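JSC1_58120g3 ([Leptolyngbya] sp. JSC-1, PDB 6XHH) binds a bilin chromophore in a GAF domain and, as a cyanobacteriochrome, probably acts as a photosensor whose dark state absorbs far-red light. Local coordinates at residues Thr10-Val15 / Glu19-Thr24; Gln82-Phe87 / Leu162-Ala167; Val131-Ile134 / Lys139-Gly142. All blocks are in the same frame, centred on the assembly; numbering follows the deposited sequence.

Interaction 1: residues Thr10-Val15 / Glu19-Thr24; sequences TKIRQV and ESIFST
An antiparallel helix-loop-helix hairpin brings Ile12, near the end of helix 2-13, and Val15, just beyond it, against Ser20, Ile21 and Thr24 on the opening turns of helix 18-33. Contact between the two segments is mainly van der Waals packing of methyls and CB atoms, with a backbone carbonyl joining in, and beta-branched residues suit it because each offers a short, stiff methyl that loses little freedom on packing. Ile12 and Ile21 cross at about a right angle and meet by their branch methyls, CG2 to CG2 at 3.8 Å. Both are buried, and Ile21 also touches Ala173 of helix 157-178. Val15 lies over Ser20 with CB 3.7 Å from Ser20 CB, and its CG2 reaches on to Ile21 CG1 at 4.1 Å. A small serine lets the valine come this close, while its hydroxyl is engaged by Asp17 in the loop.

Thr24 works in two directions, its methyl against Lys11 and its hydroxyl back to Ser20. A chi1 of -60° sets CG2 anti to the backbone N and so places it 3.7 Å from Lys11 CB. The hydroxyl donates to Ser20 O, OG1 to O 2.9 Å, from above the carbonyl plane. The amide N of Thr24 reaches the same oxygen from the opposite face, so two bonds grip Ser20 O. Lys11 gives its CB and its carbonyl oxygen to the packing, while NZ forms a salt bridge with Glu28, one turn after Thr24 on helix 18-33. Such apolar packing beside a short connection is typical of an alpha-alpha hairpin, here joining the N-terminal helix to the helical layer of the GAF domain.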
loop_
_atom_site.group_PDB
_atom_site.type_symbol
_atom_site.label_atom_id
_atom_site.label_comp_id
_atom_site.label_asym_id
_atom_site.label_seq_id
_atom_site.Cartn_x
_atom_site.Cartn_y
_atom_site.Cartn_z
ATOM N N THR A 10 -7.443 -16.516 -4.920
ATOM C CA THR A 10 -8.319 -17.586 -4.456
ATOM C C THR A 10 -8.925 -17.254 -3.097
ATOM O O THR A 10 -10.148 -17.319 -2.920
ATOM C CB THR A 10 -7.543 -18.902 -4.397
ATOM O OG1 THR A 10 -7.104 -19.254 -5.717
ATOM C CG2 THR A 10 -8.418 -20.019 -3.842
ATOM N N LYS A 11 -8.085 -16.859 -2.130
ATOM C CA LYS A 11 -8.591 -16.549 -0.793
ATOM C C LYS A 11 -9.567 -15.379 -0.826
ATOM O O LYS A 11 -10.601 -15.396 -0.141
ATOM C CB LYS A 11 -7.425 -16.247 0.153
ATOM C CG LYS A 11 -6.524 -17.434 0.439
ATOM C CD LYS A 11 -7.285 -18.560 1.130
ATOM C CE LYS A 11 -8.020 -18.069 2.370
ATOM N NZ LYS A 11 -7.118 -17.389 3.334
ATOM N N ILE A 12 -9.263 -14.361 -1.635
ATOM C CA ILE A 12 -10.131 -13.193 -1.753
ATOM C C ILE A 12 -11.512 -13.589 -2.255
ATOM O O ILE A 12 -12.535 -13.101 -1.760
ATOM C CB ILE A 12 -9.476 -12.150 -2.676
ATOM C CG1 ILE A 12 -8.381 -11.401 -1.921
ATOM C CG2 ILE A 12 -10.528 -11.215 -3.261
ATOM C CD1 ILE A 12 -7.525 -10.520 -2.810
ATOM N N ARG A 13 -11.571 -14.466 -3.252
ATOM C CA ARG A 13 -12.851 -14.809 -3.848
ATOM C C ARG A 13 -13.601 -15.882 -3.070
ATOM O O ARG A 13 -14.750 -16.180 -3.413
ATOM C CB ARG A 13 -12.652 -15.258 -5.299
ATOM C CG ARG A 13 -13.886 -15.074 -6.159
ATOM C CD ARG A 13 -14.241 -13.612 -6.321
ATOM N NE ARG A 13 -13.454 -12.979 -7.370
ATOM C CZ ARG A 13 -13.696 -13.123 -8.668
ATOM N NH1 ARG A 13 -14.706 -13.882 -9.078
ATOM N NH2 ARG A 13 -12.930 -12.508 -9.561
ATOM N N GLN A 14 -12.995 -16.461 -2.031
ATOM C CA GLN A 14 -13.690 -17.453 -1.215
ATOM C C GLN A 14 -14.570 -16.828 -0.140
ATOM O O GLN A 14 -15.208 -17.566 0.617
ATOM C CB GLN A 14 -12.686 -18.417 -0.573
ATOM C CG GLN A 14 -12.213 -19.513 -1.530
ATOM C CD GLN A 14 -11.048 -20.318 -0.991
ATOM O OE1 GLN A 14 -10.354 -19.897 -0.067
ATOM N NE2 GLN A 14 -10.820 -21.488 -1.581
ATOM N N VAL A 15 -14.622 -15.499 -0.051
ATOM C CA VAL A 15 -15.562 -14.804 0.817
ATOM C C VAL A 15 -16.395 -13.854 -0.036
ATOM O O VAL A 15 -16.054 -13.546 -1.181
ATOM C CB VAL A 15 -14.853 -14.049 1.956
ATOM C CG1 VAL A 15 -14.403 -15.027 3.030
ATOM C CG2 VAL A 15 -13.671 -13.262 1.402
ATOM N N GLU A 19 -16.002 -6.339 3.316
ATOM C CA GLU A 19 -15.194 -6.269 4.529
ATOM C C GLU A 19 -14.351 -7.529 4.706
ATOM O O GLU A 19 -13.177 -7.445 5.093
ATOM C CB GLU A 19 -16.086 -6.040 5.746
ATOM C CG GLU A 19 -15.333 -6.042 7.056
ATOM C CD GLU A 19 -16.243 -5.864 8.261
ATOM O OE1 GLU A 19 -17.468 -5.720 8.067
ATOM O OE2 GLU A 19 -15.731 -5.869 9.399
ATOM N N SER A 20 -14.926 -8.704 4.424
ATOM C CA SER A 20 -14.151 -9.940 4.483
ATOM C C SER A 20 -13.046 -9.942 3.433
ATOM O O SER A 20 -11.940 -10.435 3.687
ATOM C CB SER A 20 -15.069 -11.149 4.291
ATOM O OG SER A 20 -15.953 -11.297 5.392
ATOM N N ILE A 21 -13.337 -9.416 2.237
ATOM C CA ILE A 21 -12.327 -9.327 1.179
ATOM C C ILE A 21 -11.145 -8.483 1.641
ATOM O O ILE A 21 -9.980 -8.865 1.462
ATOM C CB ILE A 21 -12.953 -8.755 -0.102
ATOM C CG1 ILE A 21 -13.967 -9.752 -0.667
ATOM C CG2 ILE A 21 -11.881 -8.425 -1.130
ATOM C CD1 ILE A 21 -14.594 -9.332 -1.980
ATOM N N PHE A 22 -11.432 -7.322 2.238
ATOM C CA PHE A 22 -10.371 -6.453 2.748
ATOM C C PHE A 22 -9.535 -7.160 3.803
ATOM O O PHE A 22 -8.301 -7.104 3.776
ATOM C CB PHE A 22 -10.969 -5.178 3.334
ATOM C CG PHE A 22 -11.386 -4.173 2.308
ATOM C CD1 PHE A 22 -11.436 -4.501 0.961
ATOM C CD2 PHE A 22 -11.743 -2.892 2.700
ATOM C CE1 PHE A 22 -11.826 -3.558 0.027
ATOM C CE2 PHE A 22 -12.118 -1.949 1.775
ATOM C CZ PHE A 22 -12.178 -2.282 0.441
ATOM N N SER A 23 -10.192 -7.815 4.762
ATOM C CA SER A 23 -9.454 -8.447 5.851
ATOM C C SER A 23 -8.609 -9.605 5.344
ATOM O O SER A 23 -7.433 -9.737 5.704
ATOM C CB SER A 23 -10.429 -8.930 6.925
ATOM O OG SER A 23 -11.016 -7.832 7.596
ATOM N N THR A 24 -9.196 -10.459 4.504
ATOM C CA THR A 24 -8.442 -11.554 3.909
ATOM C C THR A 24 -7.257 -11.041 3.103
ATOM O O THR A 24 -6.167 -11.624 3.150
ATOM C CB THR A 24 -9.370 -12.381 3.020
ATOM O OG1 THR A 24 -10.431 -12.903 3.824
ATOM C CG2 THR A 24 -8.625 -13.521 2.366
#

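Interaction 2: residues Gln82-Phe87 / Leu162-Ala167; sequences QQNQPF and LLMRVA. With M1V (mesobiliverdin IX(alpha)), chain C.
Two flat groups frame this part of the GAF domain, the Asn84 amide and the Phe87 ring, which lines the bilin pocket. Over one face of the Asn84 amide, displaced from its centre, stands CE of Met164, equally far from Asn84 OD1 and ND2, 3.7 Å from each, as the two side chains cross obliquely. Over one face of Phe87, almost above its centre, sits CAC of the ring C propionate, 3.6 Å from the plane, while the bilin methyl CMC lies 3.8 Å from CD2. The ring also meets His117, their planes about 20° apart. With an alanine in place of Phe87, the propionate base would probably lose the aromatic surface it rests on, and His117 its ring neighbour.

Methionine suits the helix side because its flexible thioether can bend: the turn at chi3 (64°) carries CE to within 3.5 Å of Asn84 O, while SD lies 4.2 Å from Pro86 CG. Asparagine suits the left-handed backbone conformation at Asn84, and proline stiffens the chain just before strand 87-89. A water completes the join, accepting from Asn84 ND2 at 3.0 Å and lying 3.2 Å from Met164 O, with a weak bond from Arg165 NH2.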
loop_
_atom_site.group_PDB
_atom_site.type_symbol
_atom_site.label_atom_id
_atom_site.label_comp_id
_atom_site.label_asym_id
_atom_site.label_seq_id
_atom_site.Cartn_x
_atom_site.Cartn_y
_atom_site.Cartn_z
ATOM N N GLN A 82 -2.185 8.825 -9.220
ATOM C CA GLN A 82 -3.105 9.045 -10.332
ATOM C C GLN A 82 -2.580 8.419 -11.613
ATOM O O GLN A 82 -3.370 8.061 -12.491
ATOM C CB GLN A 82 -3.358 10.539 -10.536
ATOM C CG GLN A 82 -4.159 11.218 -9.415
ATOM C CD GLN A 82 -5.645 10.852 -9.416
ATOM O OE1 GLN A 82 -6.115 10.066 -10.250
ATOM N NE2 GLN A 82 -6.396 11.446 -8.488
ATOM N N GLN A 83 -1.261 8.266 -11.729
ATOM C CA GLN A 83 -0.630 7.584 -12.849
ATOM C C GLN A 83 -0.319 6.123 -12.531
ATOM O O GLN A 83 0.408 5.472 -13.284
ATOM C CB GLN A 83 0.648 8.322 -13.258
ATOM C CG GLN A 83 0.395 9.633 -13.986
ATOM C CD GLN A 83 -0.178 10.709 -13.097
ATOM O OE1 GLN A 83 0.374 11.023 -12.037
ATOM N NE2 GLN A 83 -1.299 11.285 -13.519
ATOM N N ASN A 84 -0.855 5.603 -11.424
ATOM C CA ASN A 84 -0.578 4.234 -10.968
ATOM C C ASN A 84 0.918 3.950 -10.861
ATOM O O ASN A 84 1.396 2.861 -11.204
ATOM C CB ASN A 84 -1.248 3.190 -11.858
ATOM C CG ASN A 84 -1.311 1.837 -11.184
ATOM O OD1 ASN A 84 -1.144 1.742 -9.958
ATOM N ND2 ASN A 84 -1.526 0.784 -11.968
ATOM N N GLN A 85 1.663 4.925 -10.352
ATOM C CA GLN A 85 3.051 4.659 -10.003
ATOM C C GLN A 85 3.142 4.237 -8.535
ATOM O O GLN A 85 2.442 4.802 -7.683
ATOM C CB GLN A 85 3.910 5.895 -10.253
ATOM C CG GLN A 85 4.018 6.250 -11.733
ATOM C CD GLN A 85 5.302 6.998 -12.054
ATOM O OE1 GLN A 85 6.390 6.622 -11.600
ATOM N NE2 GLN A 85 5.184 8.066 -12.838
ATOM N N PRO A 86 3.953 3.235 -8.206
ATOM C CA PRO A 86 4.137 2.859 -6.801
ATOM C C PRO A 86 5.114 3.796 -6.107
ATOM O O PRO A 86 5.854 4.558 -6.737
ATOM C CB PRO A 86 4.718 1.446 -6.889
ATOM C CG PRO A 86 5.522 1.478 -8.133
ATOM C CD PRO A 86 4.757 2.387 -9.101
ATOM N N PHE A 87 5.119 3.702 -4.778
ATOM C CA PHE A 87 6.069 4.383 -3.910
ATOM C C PHE A 87 6.777 3.325 -3.073
ATOM O O PHE A 87 6.137 2.637 -2.272
ATOM C CB PHE A 87 5.344 5.398 -3.028
ATOM C CG PHE A 87 6.256 6.316 -2.268
ATOM C CD1 PHE A 87 7.089 7.189 -2.937
ATOM C CD2 PHE A 87 6.264 6.311 -0.885
ATOM C CE1 PHE A 87 7.926 8.037 -2.248
ATOM C CE2 PHE A 87 7.102 7.161 -0.195
ATOM C CZ PHE A 87 7.926 8.029 -0.867
ATOM N N LEU A 162 3.457 -7.666 -7.587
ATOM C CA LEU A 162 2.426 -8.435 -6.899
ATOM C C LEU A 162 1.468 -7.508 -6.167
ATOM O O LEU A 162 0.242 -7.661 -6.251
ATOM C CB LEU A 162 3.070 -9.435 -5.932
ATOM C CG LEU A 162 2.226 -10.437 -5.119
ATOM C CD1 LEU A 162 1.581 -9.810 -3.890
ATOM C CD2 LEU A 162 1.179 -11.102 -5.963
ATOM N N LEU A 163 2.014 -6.547 -5.418
ATOM C CA LEU A 163 1.161 -5.642 -4.654
ATOM C C LEU A 163 0.196 -4.902 -5.558
ATOM O O LEU A 163 -0.971 -4.706 -5.205
ATOM C CB LEU A 163 2.020 -4.636 -3.885
ATOM C CG LEU A 163 2.516 -4.961 -2.477
ATOM C CD1 LEU A 163 3.338 -3.801 -1.925
ATOM C CD2 LEU A 163 1.366 -5.283 -1.515
ATOM N N MET A 164 0.674 -4.471 -6.730
ATOM C CA MET A 164 -0.179 -3.758 -7.665
ATOM C C MET A 164 -1.271 -4.659 -8.224
ATOM O O MET A 164 -2.395 -4.196 -8.436
ATOM C CB MET A 164 0.669 -3.161 -8.792
ATOM C CG MET A 164 1.662 -2.090 -8.302
ATOM S SD MET A 164 2.782 -1.425 -9.557
ATOM C CE MET A 164 1.634 -0.627 -10.664
ATOM N N ARG A 165 -0.977 -5.947 -8.436
ATOM C CA ARG A 165 -2.008 -6.865 -8.918
ATOM C C ARG A 165 -3.037 -7.150 -7.837
ATOM O O ARG A 165 -4.228 -7.286 -8.130
ATOM C CB ARG A 165 -1.385 -8.177 -9.394
ATOM C CG ARG A 165 -0.443 -8.042 -10.581
ATOM C CD ARG A 165 -1.146 -7.515 -11.814
ATOM N NE ARG A 165 -1.232 -6.055 -11.831
ATOM C CZ ARG A 165 -0.188 -5.241 -11.964
ATOM N NH1 ARG A 165 1.037 -5.735 -12.084
ATOM N NH2 ARG A 165 -0.369 -3.927 -11.974
ATOM N N VAL A 166 -2.590 -7.261 -6.585
ATOM C CA VAL A 166 -3.528 -7.428 -5.479
ATOM C C VAL A 166 -4.426 -6.202 -5.355
ATOM O O VAL A 166 -5.643 -6.318 -5.167
ATOM C CB VAL A 166 -2.761 -7.711 -4.181
ATOM C CG1 VAL A 166 -3.715 -7.714 -2.998
ATOM C CG2 VAL A 166 -2.039 -9.057 -4.281
ATOM N N ALA A 167 -3.841 -5.010 -5.471
ATOM C CA ALA A 167 -4.648 -3.798 -5.434
ATOM C C ALA A 167 -5.642 -3.767 -6.592
ATOM O O ALA A 167 -6.776 -3.299 -6.437
ATOM C CB ALA A 167 -3.736 -2.568 -5.452
HETATM O OA M1V C . 1.846 13.970 6.468
HETATM C C1A M1V C . 2.609 14.736 5.897
HETATM N NA M1V C . 3.143 14.502 4.692
HETATM C C2A M1V C . 3.043 15.982 6.389
HETATM C CMA M1V C . 2.658 16.595 7.716
HETATM C C3A M1V C . 3.894 16.545 5.441
HETATM C CAA M1V C . 4.601 17.844 5.523
HETATM C CBA M1V C . 4.180 18.806 4.410
HETATM C C4A M1V C . 3.966 15.573 4.328
HETATM C CHA M1V C . 4.691 15.760 3.182
HETATM C C1B M1V C . 4.848 14.905 2.002
HETATM C C2B M1V C . 5.713 15.268 0.936
HETATM C CMB M1V C . 6.568 16.511 0.877
HETATM C C3B M1V C . 5.639 14.285 -0.003
HETATM C CAB M1V C . 6.398 14.235 -1.317
HETATM C CBB M1V C . 7.516 13.181 -1.242
HETATM C CGB M1V C . 8.603 13.626 -0.287
HETATM O O2B M1V C . 9.328 14.608 -0.579
HETATM O O1B M1V C . 8.802 13.034 0.797
HETATM N NB M1V C . 4.265 13.735 1.697
HETATM C C4B M1V C . 4.711 13.321 0.491
HETATM C CHB M1V C . 4.386 12.170 -0.243
HETATM C C1C M1V C . 3.682 11.006 0.100
HETATM C C2C M1V C . 3.738 9.840 -0.676
HETATM C CAC M1V C . 4.477 9.712 -1.990
HETATM C CBC M1V C . 3.489 10.331 -3.020
HETATM C CGC M1V C . 4.103 10.756 -4.346
HETATM O O2C M1V C . 5.320 10.573 -4.576
HETATM O O1C M1V C . 3.401 11.309 -5.230
HETATM C C3C M1V C . 2.929 8.893 -0.051
HETATM C CMC M1V C . 2.702 7.493 -0.550
HETATM N NC M1V C . 2.878 10.768 1.193
HETATM C C4C M1V C . 2.411 9.480 1.122
HETATM C CHC M1V C . 1.526 9.001 2.132
HETATM C C1D M1V C . 1.067 7.733 2.392
HETATM C C2D M1V C . -0.260 7.395 2.777
HETATM C CMD M1V C . -1.409 8.364 2.913
HETATM N ND M1V C . 1.825 6.571 2.397
HETATM C C4D M1V C . 1.019 5.542 2.734
HETATM O OD M1V C . 1.415 4.379 2.822
HETATM C C3D M1V C . -0.298 6.050 2.971
HETATM C CAD M1V C . -1.517 5.246 3.349
HETATM C CBD M1V C . -1.428 4.858 4.808
HETATM O O HOH W 1 -2.059 -1.768 -10.528
#

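Interaction 3: residues Val131-Ile134 / Lys139-Gly142; sequences VVAI and KLWG. With M1V (mesobiliverdin IX(alpha)), chain C.
A classic beta bulge sits in the hairpin of strands 128-136 and 139-148, where Trp141 and Gly142 together face Ile134. Backbone bonds define it. Ile134 N donates to Gly142 O at 2.9 Å, almost straight at hydrogen (172°) but from above the carbonyl plane. In return Ile134 O is gripped twice: Trp141 N comes nearly head-on to the carbonyl at 2.9 Å, and Gly142 N arrives in the carbonyl plane, on a lone pair, at 3.3 Å. Glycine fits the second bulge position, since a beta carbon there would collide with the indole.

Apolar packing occupies both faces. Ile134 and Trp141 lie side by side and point the same way, Ile134 CG2 being 3.9 Å from Trp141 CE3; the indole, its CG anti to the backbone N (chi1 180°), reaches Ile174 of helix 157-178, as Ile134 does. On the other face Ala133 CB touches Leu140 CD1 at 3.6 Å; the small alanine also accommodates Asn84, and the branched leucine packs on Phe81.

Chromophore contact falls to Val131. Its compact forked side chain meets the ring D carbonyl with both methyls: CG2 is 3.2 Å and CG1 3.5 Å from OD.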
loop_
_atom_site.group_PDB
_atom_site.type_symbol
_atom_site.label_atom_id
_atom_site.label_comp_id
_atom_site.label_asym_id
_atom_site.label_seq_id
_atom_site.Cartn_x
_atom_site.Cartn_y
_atom_site.Cartn_z
ATOM N N VAL A 131 3.951 1.097 -1.345
ATOM C CA VAL A 131 2.614 1.684 -1.382
ATOM C C VAL A 131 2.136 1.731 -2.830
ATOM O O VAL A 131 2.858 2.215 -3.713
ATOM C CB VAL A 131 2.583 3.095 -0.755
ATOM C CG1 VAL A 131 1.130 3.589 -0.586
ATOM C CG2 VAL A 131 3.314 3.111 0.601
ATOM N N VAL A 132 0.934 1.210 -3.087
ATOM C CA VAL A 132 0.413 1.169 -4.452
ATOM C C VAL A 132 -1.040 1.621 -4.474
ATOM O O VAL A 132 -1.765 1.543 -3.477
ATOM C CB VAL A 132 0.508 -0.228 -5.088
ATOM C CG1 VAL A 132 1.947 -0.739 -5.077
ATOM C CG2 VAL A 132 -0.451 -1.198 -4.390
ATOM N N ALA A 133 -1.464 2.074 -5.647
ATOM C CA ALA A 133 -2.793 2.630 -5.826
ATOM C C ALA A 133 -3.847 1.528 -5.907
ATOM O O ALA A 133 -3.633 0.477 -6.525
ATOM C CB ALA A 133 -2.834 3.482 -7.096
ATOM N N ILE A 134 -5.002 1.789 -5.305
ATOM C CA ILE A 134 -6.203 0.983 -5.527
ATOM C C ILE A 134 -7.124 1.789 -6.425
ATOM O O ILE A 134 -7.582 2.867 -6.027
ATOM C CB ILE A 134 -6.915 0.637 -4.209
ATOM C CG1 ILE A 134 -6.040 -0.220 -3.308
ATOM C CG2 ILE A 134 -8.212 -0.123 -4.468
ATOM C CD1 ILE A 134 -6.597 -0.328 -1.882
ATOM N N LYS A 139 -10.957 5.279 -11.387
ATOM C CA LYS A 139 -11.014 6.242 -10.291
ATOM C C LYS A 139 -10.056 5.812 -9.181
ATOM O O LYS A 139 -10.146 4.684 -8.680
ATOM C CB LYS A 139 -12.437 6.369 -9.748
ATOM C CG LYS A 139 -12.531 7.145 -8.443
ATOM C CD LYS A 139 -13.341 6.385 -7.403
ATOM C CE LYS A 139 -13.329 7.086 -6.059
ATOM N NZ LYS A 139 -14.051 8.390 -6.099
ATOM N N LEU A 140 -9.148 6.708 -8.794
ATOM C CA LEU A 140 -8.227 6.445 -7.691
ATOM C C LEU A 140 -9.006 6.438 -6.378
ATOM O O LEU A 140 -9.527 7.471 -5.948
ATOM C CB LEU A 140 -7.121 7.496 -7.672
ATOM C CG LEU A 140 -6.056 7.365 -6.580
ATOM C CD1 LEU A 140 -5.369 6.018 -6.659
ATOM C CD2 LEU A 140 -5.012 8.513 -6.639
ATOM N N TRP A 141 -9.092 5.268 -5.743
ATOM C CA TRP A 141 -9.943 5.039 -4.585
ATOM C C TRP A 141 -9.182 5.093 -3.267
ATOM O O TRP A 141 -9.704 5.599 -2.263
ATOM C CB TRP A 141 -10.631 3.675 -4.737
ATOM C CG TRP A 141 -11.546 3.275 -3.610
ATOM C CD1 TRP A 141 -12.906 3.442 -3.550
ATOM C CD2 TRP A 141 -11.164 2.653 -2.367
ATOM N NE1 TRP A 141 -13.390 2.936 -2.363
ATOM C CE2 TRP A 141 -12.345 2.456 -1.619
ATOM C CE3 TRP A 141 -9.945 2.223 -1.830
ATOM C CZ2 TRP A 141 -12.334 1.866 -0.350
ATOM C CZ3 TRP A 141 -9.940 1.637 -0.570
ATOM C CH2 TRP A 141 -11.128 1.460 0.149
ATOM N N GLY A 142 -7.966 4.571 -3.251
ATOM C CA GLY A 142 -7.217 4.487 -2.014
ATOM C C GLY A 142 -5.850 3.902 -2.262
ATOM O O GLY A 142 -5.361 3.894 -3.396
HETATM O OA M1V C . 1.846 13.970 6.468
HETATM C C1A M1V C . 2.609 14.736 5.897
HETATM N NA M1V C . 3.143 14.502 4.692
HETATM C C2A M1V C . 3.043 15.982 6.389
HETATM C CMA M1V C . 2.658 16.595 7.716
HETATM C C3A M1V C . 3.894 16.545 5.441
HETATM C CAA M1V C . 4.601 17.844 5.523
HETATM C CBA M1V C . 4.180 18.806 4.410
HETATM C C4A M1V C . 3.966 15.573 4.328
HETATM C CHA M1V C . 4.691 15.760 3.182
HETATM C C1B M1V C . 4.848 14.905 2.002
HETATM C C2B M1V C . 5.713 15.268 0.936
HETATM C CMB M1V C . 6.568 16.511 0.877
HETATM C C3B M1V C . 5.639 14.285 -0.003
HETATM C CAB M1V C . 6.398 14.235 -1.317
HETATM C CBB M1V C . 7.516 13.181 -1.242
HETATM C CGB M1V C . 8.603 13.626 -0.287
HETATM O O2B M1V C . 9.328 14.608 -0.579
HETATM O O1B M1V C . 8.802 13.034 0.797
HETATM N NB M1V C . 4.265 13.735 1.697
HETATM C C4B M1V C . 4.711 13.321 0.491
HETATM C CHB M1V C . 4.386 12.170 -0.243
HETATM C C1C M1V C . 3.682 11.006 0.100
HETATM C C2C M1V C . 3.738 9.840 -0.676
HETATM C CAC M1V C . 4.477 9.712 -1.990
HETATM C CBC M1V C . 3.489 10.331 -3.020
HETATM C CGC M1V C . 4.103 10.756 -4.346
HETATM O O2C M1V C . 5.320 10.573 -4.576
HETATM O O1C M1V C . 3.401 11.309 -5.230
HETATM C C3C M1V C . 2.929 8.893 -0.051
HETATM C CMC M1V C . 2.702 7.493 -0.550
HETATM N NC M1V C . 2.878 10.768 1.193
HETATM C C4C M1V C . 2.411 9.480 1.122
HETATM C CHC M1V C . 1.526 9.001 2.132
HETATM C C1D M1V C . 1.067 7.733 2.392
HETATM C C2D M1V C . -0.260 7.395 2.777
HETATM C CMD M1V C . -1.409 8.364 2.913
HETATM N ND M1V C . 1.825 6.571 2.397
HETATM C C4D M1V C . 1.019 5.542 2.734
HETATM O OD M1V C . 1.415 4.379 2.822
HETATM C C3D M1V C . -0.298 6.050 2.971
HETATM C CAD M1V C . -1.517 5.246 3.349
HETATM C CBD M1V C . -1.428 4.858 4.808
#

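From the N terminus, interaction 1 closes first, over the short link 14-17, and lies before the other two. The chain runs through strands 37-43, 49-56 and 67-68 and helix 71-75 to 82-87, where interaction 2 opens a loop that shuts only at helix 157-178. Nested inside that loop is interaction 3, a hairpin closure. The centres of interactions 2 and 3 are about 7 Å apart, and they touch: Met164 CG packs on Val132 CG1 at 3.5 Å, and Phe87 O probably accepts a hydrogen bond from Val131 N at 2.8 Å. Segment 19-24 reaches the sheet through Phe22, whose CZ is 3.9 Å from Trp141 CH2. Together they tie helical layer, central sheet and bilin pocket.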